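Local coordinates for protein CSE3 (Thermus thermophilus, PDB 2Y8Y) that cleaves CRISPR transcripts to make crRNA and keeps hold of the processed product, probably as part of the Cascade ribonucleoprotein complex, at residues R20-L23 and Y27-H30; R31-A36 and L48-E53; R102-P107 and I152-F157. One frame throughout, in Å; residues are numbered along the deposited sequence.

Interaction 1: residues R20-L23 and Y27-H30; sequences RRDL and YEMH. With nucleotides of chain B.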
loop_
_atom_site.group_PDB
_atom_site.type_symbol
_atom_site.label_atom_id
_atom_site.label_comp_id
_atom_site.label_asym_id
_atom_site.label_seq_id
_atom_site.Cartn_x
_atom_site.Cartn_y
_atom_site.Cartn_z
ATOM N N ARG A 20 18.928 5.016 5.785
ATOM C CA ARG A 20 19.465 3.902 5.003
ATOM C C ARG A 20 19.076 2.557 5.613
ATOM O O ARG A 20 18.761 1.606 4.899
ATOM C CB ARG A 20 20.986 4.012 4.863
ATOM C CG ARG A 20 21.445 5.190 4.028
ATOM C CD ARG A 20 22.933 5.086 3.725
ATOM N NE ARG A 20 23.721 4.895 4.939
ATOM C CZ ARG A 20 24.311 5.878 5.610
ATOM N NH1 ARG A 20 24.204 7.130 5.190
ATOM N NH2 ARG A 20 25.011 5.611 6.705
ATOM N N ARG A 21 19.084 2.489 6.940
ATOM C CA ARG A 21 18.671 1.283 7.652
ATOM C C ARG A 21 17.226 0.907 7.330
ATOM O O ARG A 21 16.933 -0.235 6.982
ATOM C CB ARG A 21 18.810 1.487 9.157
ATOM C CG ARG A 21 18.263 0.341 9.990
ATOM C CD ARG A 21 17.946 0.808 11.399
ATOM N NE ARG A 21 16.907 1.836 11.400
ATOM C CZ ARG A 21 16.839 2.835 12.271
ATOM N NH1 ARG A 21 17.757 2.954 13.224
ATOM N NH2 ARG A 21 15.853 3.719 12.189
ATOM N N ASP A 22 16.324 1.875 7.455
ATOM C CA ASP A 22 14.916 1.627 7.174
ATOM C C ASP A 22 14.673 1.309 5.710
ATOM O O ASP A 22 13.789 0.528 5.376
ATOM C CB ASP A 22 14.060 2.826 7.577
ATOM C CG ASP A 22 14.025 3.036 9.071
ATOM O OD1 ASP A 22 14.522 2.155 9.806
ATOM O OD2 ASP A 22 13.491 4.078 9.511
ATOM N N LEU A 23 15.452 1.922 4.827
ATOM C CA LEU A 23 15.280 1.673 3.400
ATOM C C LEU A 23 15.682 0.249 3.032
ATOM O O LEU A 23 15.129 -0.340 2.097
ATOM C CB LEU A 23 16.074 2.689 2.579
ATOM C CG LEU A 23 15.464 4.092 2.511
ATOM C CD1 LEU A 23 16.469 5.071 1.941
ATOM C CD2 LEU A 23 14.193 4.085 1.687
ATOM N N TYR A 27 11.035 -4.149 7.792
ATOM C CA TYR A 27 10.708 -4.317 9.202
ATOM C C TYR A 27 11.105 -3.083 10.022
ATOM O O TYR A 27 10.354 -2.630 10.885
ATOM C CB TYR A 27 11.377 -5.570 9.764
ATOM C CG TYR A 27 11.174 -5.721 11.249
ATOM C CD1 TYR A 27 10.041 -6.341 11.753
ATOM C CD2 TYR A 27 12.116 -5.240 12.149
ATOM C CE1 TYR A 27 9.850 -6.479 13.114
ATOM C CE2 TYR A 27 11.933 -5.371 13.509
ATOM C CZ TYR A 27 10.800 -5.992 13.988
ATOM O OH TYR A 27 10.614 -6.126 15.344
ATOM N N GLU A 28 12.283 -2.536 9.748
ATOM C CA GLU A 28 12.726 -1.330 10.442
ATOM C C GLU A 28 11.908 -0.111 10.024
ATOM O O GLU A 28 11.576 0.743 10.840
ATOM C CB GLU A 28 14.218 -1.081 10.200
ATOM C CG GLU A 28 15.143 -2.060 10.903
ATOM C CD GLU A 28 15.019 -2.010 12.417
ATOM O OE1 GLU A 28 14.553 -0.981 12.955
ATOM O OE2 GLU A 28 15.383 -3.006 13.072
ATOM N N MET A 29 11.588 -0.024 8.741
ATOM C CA MET A 29 10.747 1.071 8.275
ATOM C C MET A 29 9.417 1.068 9.025
ATOM O O MET A 29 8.930 2.110 9.448
ATOM C CB MET A 29 10.511 0.967 6.776
ATOM C CG MET A 29 9.653 2.087 6.210
ATOM S SD MET A 29 10.569 3.645 6.181
ATOM C CE MET A 29 11.705 3.328 4.830
ATOM N N HIS A 30 8.841 -0.116 9.202
ATOM C CA HIS A 30 7.590 -0.256 9.940
ATOM C C HIS A 30 7.718 0.271 11.370
ATOM O O HIS A 30 6.826 0.969 11.860
ATOM C CB HIS A 30 7.157 -1.727 9.950
ATOM C CG HIS A 30 5.964 -2.013 10.805
ATOM N ND1 HIS A 30 4.696 -1.558 10.502
ATOM C CD2 HIS A 30 5.841 -2.721 11.950
ATOM C CE1 HIS A 30 3.848 -1.974 11.422
ATOM N NE2 HIS A 30 4.517 -2.684 12.315
ATOM P P A B 18 5.960 -6.514 13.481
ATOM O OP1 A B 18 6.285 -6.541 12.044
ATOM O OP2 A B 18 6.585 -7.522 14.376
ATOM O "O5'" A B 18 6.213 -5.049 14.051
ATOM C "C5'" A B 18 6.141 -4.770 15.441
ATOM C "C4'" A B 18 6.851 -3.482 15.770
ATOM O "O4'" A B 18 6.116 -2.354 15.221
ATOM C "C3'" A B 18 6.978 -3.138 17.243
ATOM O "O3'" A B 18 8.011 -3.852 17.897
ATOM C "C2'" A B 18 7.205 -1.634 17.200
ATOM O "O2'" A B 18 8.538 -1.333 16.812
ATOM C "C1'" A B 18 6.265 -1.230 16.066
ATOM N N9 A B 18 4.938 -0.848 16.581
ATOM C C8 A B 18 3.754 -1.541 16.522
ATOM N N7 A B 18 2.751 -0.915 17.094
ATOM C C5 A B 18 3.319 0.261 17.575
ATOM C C6 A B 18 2.799 1.364 18.280
ATOM N N6 A B 18 1.523 1.474 18.657
ATOM N N1 A B 18 3.648 2.368 18.590
ATOM C C2 A B 18 4.931 2.274 18.224
ATOM N N3 A B 18 5.532 1.291 17.559
ATOM C C4 A B 18 4.665 0.310 17.264
#

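Interaction 2: residues R31-A36 and L48-E53; sequences RTLSKA and LLWRLE. With nucleotides of chain B.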
loop_
_atom_site.group_PDB
_atom_site.type_symbol
_atom_site.label_atom_id
_atom_site.label_comp_id
_atom_site.label_asym_id
_atom_site.label_seq_id
_atom_site.Cartn_x
_atom_site.Cartn_y
_atom_site.Cartn_z
ATOM N N ARG A 31 8.811 -0.078 12.036
ATOM C CA ARG A 31 9.039 0.389 13.405
ATOM C C ARG A 31 9.056 1.915 13.466
ATOM O O ARG A 31 8.438 2.522 14.343
ATOM C CB ARG A 31 10.339 -0.182 13.974
ATOM C CG ARG A 31 10.338 -1.695 14.147
ATOM C CD ARG A 31 11.697 -2.205 14.611
ATOM N NE ARG A 31 11.943 -1.968 16.032
ATOM C CZ ARG A 31 11.684 -2.853 16.991
ATOM N NH1 ARG A 31 11.166 -4.033 16.682
ATOM N NH2 ARG A 31 11.941 -2.560 18.259
ATOM N N THR A 32 9.762 2.532 12.523
ATOM C CA THR A 32 9.845 3.989 12.473
ATOM C C THR A 32 8.505 4.662 12.205
ATOM O O THR A 32 8.076 5.537 12.959
ATOM C CB THR A 32 10.850 4.453 11.415
ATOM O OG1 THR A 32 12.162 4.045 11.802
ATOM C CG2 THR A 32 10.815 5.972 11.274
ATOM N N LEU A 33 7.830 4.241 11.139
ATOM C CA LEU A 33 6.624 4.921 10.713
ATOM C C LEU A 33 5.531 4.784 11.760
ATOM O O LEU A 33 4.731 5.700 11.967
ATOM C CB LEU A 33 6.160 4.381 9.357
ATOM C CG LEU A 33 7.167 4.561 8.217
ATOM C CD1 LEU A 33 6.541 3.994 6.946
ATOM C CD2 LEU A 33 7.550 6.034 8.039
ATOM N N SER A 34 5.490 3.628 12.418
ATOM C CA SER A 34 4.463 3.361 13.423
ATOM C C SER A 34 4.492 4.372 14.567
ATOM O O SER A 34 3.471 4.620 15.211
ATOM C CB SER A 34 4.611 1.951 14.000
ATOM O OG SER A 34 4.294 0.964 13.034
ATOM N N LYS A 35 5.661 4.952 14.817
ATOM C CA LYS A 35 5.804 5.924 15.891
ATOM C C LYS A 35 4.920 7.145 15.678
ATOM O O LYS A 35 4.476 7.762 16.644
ATOM C CB LYS A 35 7.261 6.371 16.036
ATOM C CG LYS A 35 8.215 5.257 16.432
ATOM C CD LYS A 35 9.646 5.758 16.507
ATOM C CE LYS A 35 10.619 4.609 16.700
ATOM N NZ LYS A 35 12.024 5.087 16.839
ATOM N N ALA A 36 4.678 7.502 14.418
ATOM C CA ALA A 36 3.905 8.706 14.100
ATOM C C ALA A 36 2.434 8.596 14.459
ATOM O O ALA A 36 1.739 9.600 14.563
ATOM C CB ALA A 36 4.064 9.071 12.624
ATOM N N LEU A 48 -1.922 1.714 9.353
ATOM C CA LEU A 48 -0.787 2.338 8.711
ATOM C C LEU A 48 -0.463 1.566 7.426
ATOM O O LEU A 48 -0.336 0.333 7.468
ATOM C CB LEU A 48 0.393 2.270 9.673
ATOM C CG LEU A 48 1.755 2.636 9.116
ATOM C CD1 LEU A 48 1.732 4.097 8.760
ATOM C CD2 LEU A 48 2.812 2.312 10.153
ATOM N N LEU A 49 -0.348 2.279 6.303
ATOM C CA LEU A 49 0.095 1.693 5.033
ATOM C C LEU A 49 1.165 2.587 4.429
ATOM O O LEU A 49 1.164 3.800 4.639
ATOM C CB LEU A 49 -1.072 1.574 4.056
ATOM C CG LEU A 49 -2.243 0.702 4.486
ATOM C CD1 LEU A 49 -3.426 0.874 3.540
ATOM C CD2 LEU A 49 -1.807 -0.757 4.541
ATOM N N TRP A 50 2.080 2.010 3.666
ATOM C CA TRP A 50 3.072 2.812 2.983
ATOM C C TRP A 50 3.552 2.136 1.714
ATOM O O TRP A 50 3.316 0.951 1.506
ATOM C CB TRP A 50 4.249 3.157 3.906
ATOM C CG TRP A 50 5.361 2.154 3.975
ATOM C CD1 TRP A 50 6.462 2.090 3.162
ATOM C CD2 TRP A 50 5.529 1.127 4.951
ATOM N NE1 TRP A 50 7.278 1.067 3.551
ATOM C CE2 TRP A 50 6.730 0.462 4.650
ATOM C CE3 TRP A 50 4.770 0.689 6.035
ATOM C CZ2 TRP A 50 7.197 -0.620 5.400
ATOM C CZ3 TRP A 50 5.237 -0.382 6.781
ATOM C CH2 TRP A 50 6.439 -1.020 6.459
ATOM N N ARG A 51 4.171 2.922 0.845
ATOM C CA ARG A 51 4.858 2.384 -0.325
ATOM C C ARG A 51 6.165 3.126 -0.516
ATOM O O ARG A 51 6.197 4.365 -0.479
ATOM C CB ARG A 51 3.995 2.528 -1.580
ATOM C CG ARG A 51 4.675 1.990 -2.851
ATOM C CD ARG A 51 3.759 1.974 -4.081
ATOM N NE ARG A 51 3.248 3.307 -4.419
ATOM C CZ ARG A 51 1.990 3.718 -4.250
ATOM N NH1 ARG A 51 1.050 2.925 -3.743
ATOM N NH2 ARG A 51 1.661 4.960 -4.594
ATOM N N LEU A 52 7.247 2.373 -0.700
ATOM C CA LEU A 52 8.513 2.945 -1.141
ATOM C C LEU A 52 8.452 3.049 -2.648
ATOM O O LEU A 52 8.351 2.027 -3.343
ATOM C CB LEU A 52 9.692 2.062 -0.720
ATOM C CG LEU A 52 11.055 2.475 -1.280
ATOM C CD1 LEU A 52 11.384 3.918 -0.914
ATOM C CD2 LEU A 52 12.141 1.540 -0.773
ATOM N N GLU A 53 8.490 4.278 -3.152
ATOM C CA GLU A 53 8.384 4.523 -4.586
ATOM C C GLU A 53 9.682 4.154 -5.294
ATOM O O GLU A 53 10.759 4.184 -4.693
ATOM C CB GLU A 53 8.034 5.991 -4.869
ATOM C CG GLU A 53 6.738 6.481 -4.250
ATOM C CD GLU A 53 5.494 6.020 -4.990
ATOM O OE1 GLU A 53 5.429 4.849 -5.420
ATOM O OE2 GLU A 53 4.566 6.837 -5.134
ATOM P P A B 18 5.960 -6.514 13.481
ATOM O OP1 A B 18 6.285 -6.541 12.044
ATOM O OP2 A B 18 6.585 -7.522 14.376
ATOM O "O5'" A B 18 6.213 -5.049 14.051
ATOM C "C5'" A B 18 6.141 -4.770 15.441
ATOM C "C4'" A B 18 6.851 -3.482 15.770
ATOM O "O4'" A B 18 6.116 -2.354 15.221
ATOM C "C3'" A B 18 6.978 -3.138 17.243
ATOM O "O3'" A B 18 8.011 -3.852 17.897
ATOM C "C2'" A B 18 7.205 -1.634 17.200
ATOM O "O2'" A B 18 8.538 -1.333 16.812
ATOM C "C1'" A B 18 6.265 -1.230 16.066
ATOM N N9 A B 18 4.938 -0.848 16.581
ATOM C C8 A B 18 3.754 -1.541 16.522
ATOM N N7 A B 18 2.751 -0.915 17.094
ATOM C C5 A B 18 3.319 0.261 17.575
ATOM C C6 A B 18 2.799 1.364 18.280
ATOM N N6 A B 18 1.523 1.474 18.657
ATOM N N1 A B 18 3.648 2.368 18.590
ATOM C C2 A B 18 4.931 2.274 18.224
ATOM N N3 A B 18 5.532 1.291 17.559
ATOM C C4 A B 18 4.665 0.310 17.264
#

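Interaction 3: residues R102-P107 and I152-F157; sequences RLRANP and ILQDTF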
loop_
_atom_site.group_PDB
_atom_site.type_symbol
_atom_site.label_atom_id
_atom_site.label_comp_id
_atom_site.label_asym_id
_atom_site.label_seq_id
_atom_site.Cartn_x
_atom_site.Cartn_y
_atom_site.Cartn_z
ATOM N N ARG A 102 -2.292 2.502 -8.472
ATOM C CA ARG A 102 -1.006 1.858 -8.264
ATOM C C ARG A 102 -1.124 1.038 -6.990
ATOM O O ARG A 102 -1.711 1.493 -5.997
ATOM C CB ARG A 102 0.093 2.916 -8.132
ATOM C CG ARG A 102 1.487 2.347 -7.880
ATOM C CD ARG A 102 2.560 3.423 -7.925
ATOM N NE ARG A 102 2.756 3.890 -9.294
ATOM C CZ ARG A 102 3.872 3.716 -10.001
ATOM N NH1 ARG A 102 4.917 3.096 -9.471
ATOM N NH2 ARG A 102 3.952 4.184 -11.240
ATOM N N LEU A 103 -0.595 -0.187 -7.026
ATOM C CA LEU A 103 -0.645 -1.063 -5.864
ATOM C C LEU A 103 0.543 -1.991 -5.878
ATOM O O LEU A 103 0.695 -2.794 -6.806
ATOM C CB LEU A 103 -1.920 -1.915 -5.851
ATOM C CG LEU A 103 -1.953 -3.064 -4.828
ATOM C CD1 LEU A 103 -1.881 -2.509 -3.387
ATOM C CD2 LEU A 103 -3.205 -3.947 -5.031
ATOM N N ARG A 104 1.371 -1.897 -4.842
ATOM C CA ARG A 104 2.449 -2.851 -4.650
ATOM C C ARG A 104 1.949 -3.888 -3.657
ATOM O O ARG A 104 1.644 -3.549 -2.515
ATOM C CB ARG A 104 3.688 -2.154 -4.088
ATOM C CG ARG A 104 4.961 -2.957 -4.330
ATOM C CD ARG A 104 6.179 -2.326 -3.661
ATOM N NE ARG A 104 7.406 -2.926 -4.167
ATOM C CZ ARG A 104 8.613 -2.681 -3.678
ATOM N NH1 ARG A 104 8.758 -1.858 -2.645
ATOM N NH2 ARG A 104 9.673 -3.275 -4.218
ATOM N N ALA A 105 1.848 -5.143 -4.095
ATOM C CA ALA A 105 1.138 -6.168 -3.331
ATOM C C ALA A 105 1.905 -7.468 -3.264
ATOM O O ALA A 105 2.908 -7.642 -3.941
ATOM C CB ALA A 105 -0.206 -6.440 -3.958
ATOM N N ASN A 106 1.396 -8.368 -2.425
ATOM C CA ASN A 106 1.907 -9.734 -2.297
ATOM C C ASN A 106 0.787 -10.697 -2.659
ATOM O O ASN A 106 0.111 -11.217 -1.774
ATOM C CB ASN A 106 2.388 -9.952 -0.854
ATOM C CG ASN A 106 2.846 -11.373 -0.566
ATOM O OD1 ASN A 106 2.428 -11.966 0.431
ATOM N ND2 ASN A 106 3.730 -11.913 -1.407
ATOM N N PRO A 107 0.556 -10.916 -3.966
ATOM C CA PRO A 107 -0.532 -11.820 -4.356
ATOM C C PRO A 107 -0.290 -13.200 -3.765
ATOM O O PRO A 107 0.805 -13.752 -3.902
ATOM C CB PRO A 107 -0.453 -11.840 -5.892
ATOM C CG PRO A 107 0.249 -10.524 -6.257
ATOM C CD PRO A 107 1.247 -10.340 -5.137
ATOM N N ILE A 152 2.159 -5.050 -14.896
ATOM C CA ILE A 152 3.081 -5.331 -13.804
ATOM C C ILE A 152 4.387 -4.601 -14.106
ATOM O O ILE A 152 5.081 -4.936 -15.050
ATOM C CB ILE A 152 3.298 -6.839 -13.598
ATOM C CG1 ILE A 152 1.991 -7.495 -13.150
ATOM C CG2 ILE A 152 4.354 -7.063 -12.530
ATOM C CD1 ILE A 152 2.042 -9.011 -13.098
ATOM N N LEU A 153 4.676 -3.581 -13.305
ATOM C CA LEU A 153 5.852 -2.736 -13.527
ATOM C C LEU A 153 7.119 -3.326 -12.936
ATOM O O LEU A 153 8.220 -3.019 -13.384
ATOM C CB LEU A 153 5.636 -1.366 -12.893
ATOM C CG LEU A 153 4.449 -0.530 -13.371
ATOM C CD1 LEU A 153 4.470 0.818 -12.667
ATOM C CD2 LEU A 153 4.486 -0.361 -14.871
ATOM N N GLN A 154 6.952 -4.129 -11.899
ATOM C CA GLN A 154 8.081 -4.694 -11.170
ATOM C C GLN A 154 7.577 -5.928 -10.466
ATOM O O GLN A 154 6.449 -5.964 -9.975
ATOM C CB GLN A 154 8.613 -3.693 -10.131
ATOM C CG GLN A 154 9.905 -4.174 -9.461
ATOM C CD GLN A 154 10.302 -3.340 -8.275
ATOM O OE1 GLN A 154 9.485 -3.053 -7.411
ATOM N NE2 GLN A 154 11.567 -2.934 -8.231
ATOM N N ASP A 155 8.408 -6.956 -10.439
ATOM C CA ASP A 155 8.094 -8.173 -9.718
ATOM C C ASP A 155 9.404 -8.595 -9.083
ATOM O O ASP A 155 10.346 -9.018 -9.778
ATOM C CB ASP A 155 7.560 -9.225 -10.684
ATOM C CG ASP A 155 6.943 -10.416 -9.986
ATOM O OD1 ASP A 155 7.391 -10.755 -8.880
ATOM O OD2 ASP A 155 6.013 -11.021 -10.568
ATOM N N THR A 156 9.478 -8.451 -7.764
ATOM C CA THR A 156 10.741 -8.657 -7.064
ATOM C C THR A 156 10.475 -9.256 -5.687
ATOM O O THR A 156 9.365 -9.711 -5.407
ATOM C CB THR A 156 11.541 -7.343 -6.979
ATOM O OG1 THR A 156 12.866 -7.606 -6.501
ATOM C CG2 THR A 156 10.861 -6.336 -6.065
ATOM N N PHE A 157 11.498 -9.293 -4.840
ATOM C CA PHE A 157 11.330 -9.783 -3.478
ATOM C C PHE A 157 11.804 -8.737 -2.481
ATOM O O PHE A 157 12.806 -8.062 -2.713
ATOM C CB PHE A 157 12.090 -11.105 -3.276
ATOM C CG PHE A 157 11.457 -12.273 -3.978
ATOM C CD1 PHE A 157 11.785 -12.577 -5.288
ATOM C CD2 PHE A 157 10.511 -13.052 -3.337
ATOM C CE1 PHE A 157 11.189 -13.645 -5.934
ATOM C CE2 PHE A 157 9.915 -14.119 -3.977
ATOM C CZ PHE A 157 10.254 -14.414 -5.278
HETATM O O HOH W 1 7.400 -4.518 -6.486
#

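Interaction 1: residues R20-L23 and Y27-H30
Asp22 and Met29 meet at the corner where helix 17-24 turns into helix 26-34, in the first ferredoxin-like domain of Cse3. Their CA atoms lie only 4.3 Å apart, so the two helices meet closely here. The Met29 chain bends at chi2 and chi3 (72° and 73°), which brings CE to 3.5 Å from Asp22 O. The same methyl lies 4.1 Å from Leu23 CD2, and these two side chains run side by side in the same direction. Beside this contact, Arg21, Asp22 and Glu28 form a salt-bridge network. Arg21 grips its neighbour Asp22 side-on. Arg21 NE gives OD1 of Asp22 a bond of 2.9 Å, and NH2 adds a second to the same oxygen, both from one face of the carboxylate. OD2 of Asp22 is hydrogen-bonded to the hydroxyls of Tyr80 and Thr32. The Glu28 side chain crosses that of Arg21 at about a right angle. Its OE1 is 4.0 Å from Arg21 NE, a long salt bridge carried by charge alone. Arg21 thus sits near two carboxylates and probably offsets their mutual repulsion. Helix 26-34 also faces the RNA. Tyr27 CE1 comes within 3.7 Å of OP2 of A18 of chain B, near the ring plane, and His30 CD2 lies 3.2 Å from its O5'. Tyr27 is inferred to stabilise the transition state, consistent with this helical corner bordering the RNA-cleavage site of a Cas6-family endoribonuclease.

Interaction 2: residues R31-A36 and L48-E53
Leu33 and Trp50 join helix 26-34 to strand 49-52, an outer strand of the four-stranded antiparallel sheet of the first ferredoxin-like domain. The Leu33 side chain passes obliquely over the indole. Its CD1 methyl sits 3.5 Å above the ring plane, offset toward the rim. This is a CH-pi contact with the five-membered ring, and the closest pair is Leu33 CD1 and Trp50 CD2 at 3.6 Å. The tryptophan holds CG between its backbone N and carbonyl carbon (chi1 87°), a torsion that lays the indole beside the helix. Met29 and His30, one turn earlier, also pack on it. Leu48, two residues before Trp50, packs on the same helix. Its CD2 methyl reaches the helix backbone near Leu33 and lies 4.0 Å from Leu33 CB. The same methyl is 3.5 Å from Ser34 OG. That hydroxyl is hydrogen-bonded to the carbonyl oxygen of His30, so its polar need is met within the helix while Leu48 packs against it. Leu48 and Trp50 thus pack on the Leu33 side of the helix. Another side of the helix is turned to the RNA. Ser34 CB touches C4 of A18 of chain B at 3.7 Å. Arg31 lies along the ribose, its chain bent at chi3 (77°), so that one face of the guanidinium looks onto the sugar. O2' of A18 of chain B stands over the centre of that face, 3.5 Å above the plane, and is 3.2 Å from Arg31 CG.

Interaction 3: residues R102-P107 and I152-F157
Strands 102-105 and 152-157, joined by Arg104 and Gln154, run in nearly the same direction, 17° apart. Their axes approach to 9.2 Å, about two strand spacings. Both belong to the larger antiparallel sheet, and both pair with strand 173-186. Leu103 and Ala105 bond through their backbones to Phe180 and Val178 of that strand. The two segments are thus second neighbours in the sheet and meet through long side chains. Arg104 is extended from CG to NE, with CG anti to the backbone N, so its guanidinium reaches across. NH2 of Arg104 gives a weak hydrogen bond to OE1 of Gln154 at 3.2 Å, and the angle at the hydrogen is only 121°. Guanidinium and amide planes are 22° apart, and the two side chains cross obliquely. The CG2 methyl of Thr156 lies at the guanidinium edge, 3.8 Å from Arg104 NH2. Two residues earlier, Arg102 bends at chi3 and crosses Leu153 at about a right angle. Leu153 CD1 comes to 3.7 Å from Arg102 NH2, a nitrogen that also forms a salt bridge with Glu181 of the intervening strand. A water also bridges Arg104 and Gln154. It accepts from Arg104 NE at 2.8 Å, in the guanidinium plane, and donates to Gln154 OE1 at 2.7 Å.

The three contacts follow one another along the chain. Interactions 1 and 2 share helix 26-34, and their centres are 9 Å apart. Asp22 OD2 and Thr32 OG1, 2.6 Å apart, form a probable hydrogen bond between them. Helix 26-34, common to both, meets A18 of chain B. Interaction 3 belongs to the other, larger sheet, about 19 Å from interaction 1 and 18 Å from interaction 2, measured between centres. It still touches interaction 2, because Arg51 of strand 49-52 packs on Arg102 and Arg104. Strand 49-52 therefore connects the helix that meets the RNA with the second sheet.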